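Local coordinates for protein tartronic semialdehyde reductase (Salmonella typhimurium, PDB 1YB4) that probably catalyses the reversible NAD(P)H-dependent reduction of 2-hydroxy-3-oxopropanoate (tartronate semialdehyde) to (R)-glycerate, as a member of the HIBADH-related family, at residues L118-S123 and I136-E141; I62-P67 and I92-S97. All blocks are in the same frame, centred on the assembly; numbering follows the deposited sequence.

Contacts 1 and 2 lie in one mixed sheet of the N-terminal NAD-binding domain, and their centres are 10 Å apart. Strands 90-94 and 115-123 are neighbours in the sheet and join the two contacts directly. Leu118 N lies 3.0 Å from Ile92 O, and Ala120 N lies 2.7 Å from Asp94 O, both probable hydrogen bonds. Farther along, Pro121 CB packs on Ser96 O at 3.7 Å. This end of the sheet faces Lys172, the predicted active-site residue. The side chain of Ser97 in contact 2 comes within about 3 Å of the Lys172 side chain, and that of Pro121 in contact 1 within about 4 Å.

Contact 1. Residues L118-S123 and I136-E141; sequences LDAPVS and IMVGGE
Asp119 OD1 sits beside Gly139 O across the contact and is held by hydrogen bonds from Gly166 N and Asn165 ND2. OD2 accepts one from Gln169 N at the start of helix 167-195. The positive end of that helix would probably stabilise the charge. The carboxylate is turned over the Gly139 peptide by a chi1 of 50°, which sets CG between the backbone N and the carbonyl carbon. Asp119 OD1 is then 3.0 Å from Gly139 O; both are oxygens without a hydrogen to offer, so no bond joins them. The backbones of these residues form an antiparallel hydrogen-bonded pair: Gly139 N to Asp119 O is 2.8 Å, and Asp119 N to Gly139 O is 3.1 Å. Strand 134-139 is antiparallel to 115-123 and parallel to 158-163 on its other side, in the mixed sheet of the Rossmann-type domain. Strand 115-123 is interrupted at Ala120 and Pro121, and the pairing resumes with a weak bond of 3.3 Å from Met137 N to Pro121 O. Met137 O meets the Pro121 ring at CD, 3.3 Å away. The side chains of Leu118, Ala120, Val138 and Ile136 pack together on one side. Ala120 CB touches Val138 CG2 at 3.5 Å and Ile136 CG2 at 3.8 Å, and Phe152 of helix 142-155 packs on Leu118 and Ala120. Met137, a selenomethionine, turns its CE toward Ser123 OG, though the close approach and eclipsed chi1 make its exact placement doubtful.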
ATOM      1  N   LEU A 118       7.524  -1.005  36.177  1.00 37.70           N
ATOM      2  CA  LEU A 118       8.455  -0.703  35.108  1.00 38.02           C
ATOM      3  C   LEU A 118       8.037  -1.587  33.952  1.00 37.57           C
ATOM      4  O   LEU A 118       7.904  -2.797  34.131  1.00 40.23           O
ATOM      5  CB  LEU A 118       9.901  -1.063  35.472  1.00 35.26           C
ATOM      6  CG  LEU A 118      10.750  -0.291  36.481  1.00 35.50           C
ATOM      7  CD1 LEU A 118      12.185  -0.816  36.392  1.00 26.16           C
ATOM      8  CD2 LEU A 118      10.696   1.211  36.202  1.00 32.02           C
ATOM      9  N   ASP A 119       7.779  -1.005  32.786  1.00 34.26           N
ATOM     10  CA  ASP A 119       7.464  -1.836  31.636  1.00 32.45           C
ATOM     11  C   ASP A 119       8.787  -1.821  30.898  1.00 32.03           C
ATOM     12  O   ASP A 119       9.275  -0.772  30.487  1.00 33.59           O
ATOM     13  CB  ASP A 119       6.328  -1.260  30.774  1.00 32.32           C
ATOM     14  CG  ASP A 119       6.535   0.202  30.401  1.00 33.02           C
ATOM     15  OD1 ASP A 119       6.422   1.079  31.282  1.00 31.73           O
ATOM     16  OD2 ASP A 119       6.797   0.479  29.215  1.00 34.38           O
ATOM     17  N   ALA A 120       9.401  -2.986  30.782  1.00 30.91           N
ATOM     18  CA  ALA A 120      10.683  -3.064  30.117  1.00 32.44           C
ATOM     19  C   ALA A 120      10.724  -4.175  29.067  1.00 34.22           C
ATOM     20  O   ALA A 120      11.390  -5.208  29.251  1.00 33.66           O
ATOM     21  CB  ALA A 120      11.793  -3.262  31.149  1.00 29.75           C
ATOM     22  N   PRO A 121       9.986  -3.990  27.958  1.00 33.49           N
ATOM     23  CA  PRO A 121       9.984  -4.998  26.897  1.00 31.29           C
ATOM     24  C   PRO A 121      11.429  -5.283  26.499  1.00 31.23           C
ATOM     25  O   PRO A 121      12.312  -4.437  26.695  1.00 28.51           O
ATOM     26  CB  PRO A 121       9.188  -4.328  25.776  1.00 32.35           C
ATOM     27  CG  PRO A 121       9.284  -2.840  26.088  1.00 33.61           C
ATOM     28  CD  PRO A 121       9.163  -2.826  27.584  1.00 33.40           C
ATOM     29  N   VAL A 122      11.678  -6.467  25.945  1.00 29.43           N
ATOM     30  CA  VAL A 122      13.029  -6.826  25.552  1.00 31.77           C
ATOM     31  C   VAL A 122      13.114  -7.307  24.107  1.00 33.86           C
ATOM     32  O   VAL A 122      12.116  -7.704  23.514  1.00 35.31           O
ATOM     33  CB  VAL A 122      13.578  -7.936  26.474  1.00 30.06           C
ATOM     34  CG1 VAL A 122      12.720  -9.165  26.376  1.00 30.69           C
ATOM     35  CG2 VAL A 122      14.980  -8.277  26.086  1.00 33.83           C
ATOM     36  N   SER A 123      14.308  -7.244  23.537  1.00 34.60           N
ATOM     37  CA  SER A 123      14.523  -7.741  22.185  1.00 36.10           C
ATOM     38  C   SER A 123      15.888  -8.420  22.140  1.00 34.47           C
ATOM     39  O   SER A 123      16.827  -7.976  22.799  1.00 34.77           O
ATOM     40  CB  SER A 123      14.421  -6.607  21.146  1.00 38.05           C
ATOM     41  OG  SER A 123      15.161  -5.454  21.505  1.00 38.31           O
ATOM     42  N   ILE A 136      17.174  -3.791  26.369  1.00 28.33           N
ATOM     43  CA  ILE A 136      16.044  -3.525  27.244  1.00 29.12           C
ATOM     44  C   ILE A 136      15.602  -2.059  27.247  1.00 31.41           C
ATOM     45  O   ILE A 136      16.368  -1.169  27.634  1.00 33.43           O
ATOM     46  CB  ILE A 136      16.401  -3.963  28.674  1.00 26.59           C
ATOM     47  CG1 ILE A 136      16.838  -5.433  28.668  1.00 26.16           C
ATOM     48  CG2 ILE A 136      15.232  -3.772  29.582  1.00 25.31           C
ATOM     49  CD1 ILE A 136      17.417  -5.920  30.003  1.00 26.23           C
HETATM   50  N   MSE A 137      14.370  -1.802  26.809  1.00 31.49           N
HETATM   51  CA  MSE A 137      13.846  -0.439  26.787  1.00 33.01           C
HETATM   52  C   MSE A 137      12.874  -0.344  27.951  1.00 29.77           C
HETATM   53  O   MSE A 137      11.965  -1.159  28.075  1.00 30.48           O
HETATM   54  CB  MSE A 137      13.170  -0.153  25.450  1.00 38.07           C
HETATM   55  CG  MSE A 137      13.210  -1.332  24.511  1.00 49.39           C
HETATM   56 SE   MSE A 137      13.486  -0.869  22.661  1.00 59.71          SE
HETATM   57  CE  MSE A 137      14.026  -2.615  21.994  1.00 53.90           C
ATOM     58  N   VAL A 138      13.062   0.667  28.793  1.00 28.74           N
ATOM     59  CA  VAL A 138      12.273   0.805  30.007  1.00 29.49           C
ATOM     60  C   VAL A 138      11.430   2.054  30.221  1.00 32.06           C
ATOM     61  O   VAL A 138      11.899   3.183  30.049  1.00 34.40           O
ATOM     62  CB  VAL A 138      13.200   0.684  31.253  1.00 28.56           C
ATOM     63  CG1 VAL A 138      12.371   0.664  32.529  1.00 25.73           C
ATOM     64  CG2 VAL A 138      14.072  -0.560  31.151  1.00 25.22           C
ATOM     65  N   GLY A 139      10.193   1.838  30.654  1.00 30.33           N
ATOM     66  CA  GLY A 139       9.306   2.947  30.943  1.00 30.75           C
ATOM     67  C   GLY A 139       9.041   2.969  32.440  1.00 33.00           C
ATOM     68  O   GLY A 139       8.690   1.939  33.026  1.00 29.71           O
ATOM     69  N   GLY A 140       9.229   4.130  33.065  1.00 34.49           N
ATOM     70  CA  GLY A 140       8.995   4.239  34.492  1.00 34.22           C
ATOM     71  C   GLY A 140       9.710   5.403  35.145  1.00 35.97           C
ATOM     72  O   GLY A 140      10.222   6.292  34.462  1.00 32.38           O
ATOM     73  N   GLU A 141       9.724   5.394  36.477  1.00 38.43           N
ATOM     74  CA  GLU A 141      10.382   6.425  37.272  1.00 40.22           C
ATOM     75  C   GLU A 141      11.857   6.074  37.441  1.00 39.66           C
ATOM     76  O   GLU A 141      12.188   4.939  37.783  1.00 42.31           O
ATOM     77  CB  GLU A 141       9.712   6.521  38.635  1.00 44.34           C
ATOM     78  CG  GLU A 141       8.407   7.277  38.600  1.00 50.01           C
ATOM     79  CD  GLU A 141       7.335   6.642  39.461  1.00 54.31           C
ATOM     80  OE1 GLU A 141       6.329   7.331  39.737  1.00 58.97           O
ATOM     81  OE2 GLU A 141       7.481   5.458  39.851  1.00 54.88           O
TER

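Contact 2. Residues I62-P67 and I92-S97; sequences IFIMVP and IVDMSS
Ile62, Ile64 and Ile92 pack tightly in the strand part of the contact. Ile92 CD1 touches both neighbours, 3.4 Å from Ile62 CG2 and 3.5 Å from Ile64 CD1. It gets there because CG1 of Ile92 is anti to the backbone N (chi1 -178°). The Phe63 ring lies alongside Val93 and Met95, all pointing the same way. The selenium of selenomethionine Met95 sits at the ring edge, near its plane, 3.6 Å from Phe63 CD1, a Met-aromatic contact. Leu151 and Leu22 also pack on the Phe63 side chain. The strands are parallel, 18° apart, and belong to the beta-alpha-beta unit of strand 61-64, helix 69-77 and strand 90-94 in the Rossmann-type domain. Val93 N bonds to Ile62 O at 2.8 Å and is almost straight at 176°. Ile64 N to Val93 O continues the pairing. Met95 N to Ile64 O, 3.0 Å, carries it just past the strand ends. The chains stay close through Ser96, which is buried between Asp94 and Val66. Ser96 OG lies 2.9 Å from both Val66 O and Asp94 OD1. Selenomethionine Met65 bends so that its CE rests 3.3 Å from Ser96 CA. The loose, solvent-facing part is at Pro67, which is exposed and points away; Met65 and Val66 are partly exposed. Ser97 OG is hydrogen-bonded to NZ of Lys172.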
ATOM      1  N   ILE A  62       9.143  -8.244  41.250  1.00 38.11           N
ATOM      2  CA  ILE A  62       8.512  -9.329  40.499  1.00 38.39           C
ATOM      3  C   ILE A  62       8.652  -9.164  38.978  1.00 37.36           C
ATOM      4  O   ILE A  62       8.201  -8.171  38.408  1.00 37.73           O
ATOM      5  CB  ILE A  62       6.996  -9.423  40.828  1.00 39.56           C
ATOM      6  CG1 ILE A  62       6.779  -9.755  42.308  1.00 38.16           C
ATOM      7  CG2 ILE A  62       6.337 -10.470  39.946  1.00 40.52           C
ATOM      8  CD1 ILE A  62       6.956  -8.577  43.242  1.00 36.47           C
ATOM      9  N   PHE A  63       9.268 -10.154  38.334  1.00 36.42           N
ATOM     10  CA  PHE A  63       9.477 -10.167  36.886  1.00 33.34           C
ATOM     11  C   PHE A  63       8.385 -10.973  36.207  1.00 34.70           C
ATOM     12  O   PHE A  63       8.116 -12.110  36.598  1.00 34.83           O
ATOM     13  CB  PHE A  63      10.824 -10.810  36.556  1.00 32.88           C
ATOM     14  CG  PHE A  63      11.991  -9.954  36.905  1.00 35.85           C
ATOM     15  CD1 PHE A  63      12.425  -8.966  36.030  1.00 34.44           C
ATOM     16  CD2 PHE A  63      12.617 -10.078  38.147  1.00 34.55           C
ATOM     17  CE1 PHE A  63      13.464  -8.105  36.388  1.00 35.90           C
ATOM     18  CE2 PHE A  63      13.655  -9.223  38.514  1.00 35.53           C
ATOM     19  CZ  PHE A  63      14.081  -8.234  37.636  1.00 35.85           C
ATOM     20  N   ILE A  64       7.773 -10.389  35.182  1.00 33.24           N
ATOM     21  CA  ILE A  64       6.729 -11.063  34.425  1.00 32.61           C
ATOM     22  C   ILE A  64       7.137 -11.269  32.962  1.00 35.73           C
ATOM     23  O   ILE A  64       7.431 -10.304  32.261  1.00 35.77           O
ATOM     24  CB  ILE A  64       5.424 -10.242  34.453  1.00 33.08           C
ATOM     25  CG1 ILE A  64       4.916 -10.140  35.890  1.00 29.01           C
ATOM     26  CG2 ILE A  64       4.375 -10.866  33.513  1.00 26.98           C
ATOM     27  CD1 ILE A  64       3.717  -9.242  36.033  1.00 33.15           C
HETATM   28  N   MSE A  65       7.183 -12.523  32.512  1.00 39.33           N
HETATM   29  CA  MSE A  65       7.517 -12.810  31.117  1.00 43.11           C
HETATM   30  C   MSE A  65       6.495 -13.773  30.531  1.00 43.27           C
HETATM   31  O   MSE A  65       6.756 -14.970  30.359  1.00 40.76           O
HETATM   32  CB  MSE A  65       8.924 -13.396  30.965  1.00 46.77           C
HETATM   33  CG  MSE A  65       9.351 -13.624  29.497  1.00 52.97           C
HETATM   34 SE   MSE A  65       9.659 -12.015  28.391  1.00 66.22          SE
HETATM   35  CE  MSE A  65       7.967 -11.894  27.472  1.00 52.26           C
ATOM     36  N   VAL A  66       5.328 -13.208  30.226  1.00 45.66           N
ATOM     37  CA  VAL A  66       4.191 -13.917  29.655  1.00 46.75           C
ATOM     38  C   VAL A  66       4.036 -13.463  28.179  1.00 48.49           C
ATOM     39  O   VAL A  66       4.527 -12.401  27.799  1.00 48.91           O
ATOM     40  CB  VAL A  66       2.932 -13.586  30.487  1.00 45.55           C
ATOM     41  CG1 VAL A  66       2.348 -12.290  30.032  1.00 45.25           C
ATOM     42  CG2 VAL A  66       1.923 -14.709  30.412  1.00 49.18           C
ATOM     43  N   PRO A  67       3.362 -14.270  27.332  1.00 49.97           N
ATOM     44  CA  PRO A  67       3.123 -14.012  25.898  1.00 49.91           C
ATOM     45  C   PRO A  67       2.404 -12.753  25.364  1.00 48.72           C
ATOM     46  O   PRO A  67       2.984 -11.987  24.602  1.00 49.73           O
ATOM     47  CB  PRO A  67       2.417 -15.290  25.438  1.00 49.22           C
ATOM     48  CG  PRO A  67       3.051 -16.335  26.296  1.00 49.22           C
ATOM     49  CD  PRO A  67       3.015 -15.669  27.654  1.00 49.03           C
ATOM     50  N   ILE A  92       7.026  -4.128  40.449  1.00 41.15           N
ATOM     51  CA  ILE A  92       6.616  -5.099  39.455  1.00 39.75           C
ATOM     52  C   ILE A  92       7.202  -4.660  38.116  1.00 38.31           C
ATOM     53  O   ILE A  92       7.063  -3.502  37.710  1.00 34.30           O
ATOM     54  CB  ILE A  92       5.076  -5.161  39.373  1.00 41.29           C
ATOM     55  CG1 ILE A  92       4.640  -6.211  38.359  1.00 43.16           C
ATOM     56  CG2 ILE A  92       4.520  -3.805  39.037  1.00 44.86           C
ATOM     57  CD1 ILE A  92       4.781  -7.612  38.887  1.00 47.76           C
ATOM     58  N   VAL A  93       7.886  -5.578  37.448  1.00 36.95           N
ATOM     59  CA  VAL A  93       8.480  -5.258  36.166  1.00 38.92           C
ATOM     60  C   VAL A  93       8.041  -6.248  35.092  1.00 39.11           C
ATOM     61  O   VAL A  93       8.345  -7.444  35.143  1.00 37.48           O
ATOM     62  CB  VAL A  93      10.033  -5.216  36.248  1.00 39.87           C
ATOM     63  CG1 VAL A  93      10.463  -4.460  37.489  1.00 37.92           C
ATOM     64  CG2 VAL A  93      10.596  -6.594  36.272  1.00 42.67           C
ATOM     65  N   ASP A  94       7.294  -5.729  34.125  1.00 39.18           N
ATOM     66  CA  ASP A  94       6.805  -6.536  33.026  1.00 38.35           C
ATOM     67  C   ASP A  94       7.791  -6.402  31.893  1.00 37.94           C
ATOM     68  O   ASP A  94       8.081  -5.293  31.420  1.00 36.76           O
ATOM     69  CB  ASP A  94       5.424  -6.064  32.572  1.00 36.86           C
ATOM     70  CG  ASP A  94       4.838  -6.956  31.508  1.00 36.16           C
ATOM     71  OD1 ASP A  94       5.172  -8.167  31.508  1.00 30.06           O
ATOM     72  OD2 ASP A  94       4.040  -6.450  30.687  1.00 35.44           O
HETATM   73  N   MSE A  95       8.315  -7.539  31.463  1.00 36.80           N
HETATM   74  CA  MSE A  95       9.280  -7.547  30.389  1.00 34.76           C
HETATM   75  C   MSE A  95       8.707  -8.144  29.117  1.00 34.21           C
HETATM   76  O   MSE A  95       9.430  -8.363  28.140  1.00 32.80           O
HETATM   77  CB  MSE A  95      10.541  -8.271  30.847  1.00 36.91           C
HETATM   78  CG  MSE A  95      11.228  -7.517  31.979  1.00 35.44           C
HETATM   79 SE   MSE A  95      12.944  -8.217  32.513  1.00 44.26          SE
HETATM   80  CE  MSE A  95      14.080  -7.360  31.185  1.00 34.57           C
ATOM     81  N   SER A  96       7.393  -8.374  29.134  1.00 32.03           N
ATOM     82  CA  SER A  96       6.679  -8.903  27.978  1.00 32.27           C
ATOM     83  C   SER A  96       6.516  -7.768  26.977  1.00 32.00           C
ATOM     84  O   SER A  96       6.658  -6.597  27.332  1.00 32.36           O
ATOM     85  CB  SER A  96       5.270  -9.370  28.358  1.00 32.23           C
ATOM     86  OG  SER A  96       5.249 -10.204  29.499  1.00 35.19           O
ATOM     87  N   SER A  97       6.230  -8.113  25.727  1.00 30.74           N
ATOM     88  CA  SER A  97       5.977  -7.096  24.713  1.00 30.11           C
ATOM     89  C   SER A  97       4.464  -7.104  24.537  1.00 29.70           C
ATOM     90  O   SER A  97       3.900  -7.987  23.885  1.00 29.29           O
ATOM     91  CB  SER A  97       6.661  -7.433  23.384  1.00 27.34           C
ATOM     92  OG  SER A  97       8.059  -7.294  23.489  1.00 26.92           O
TER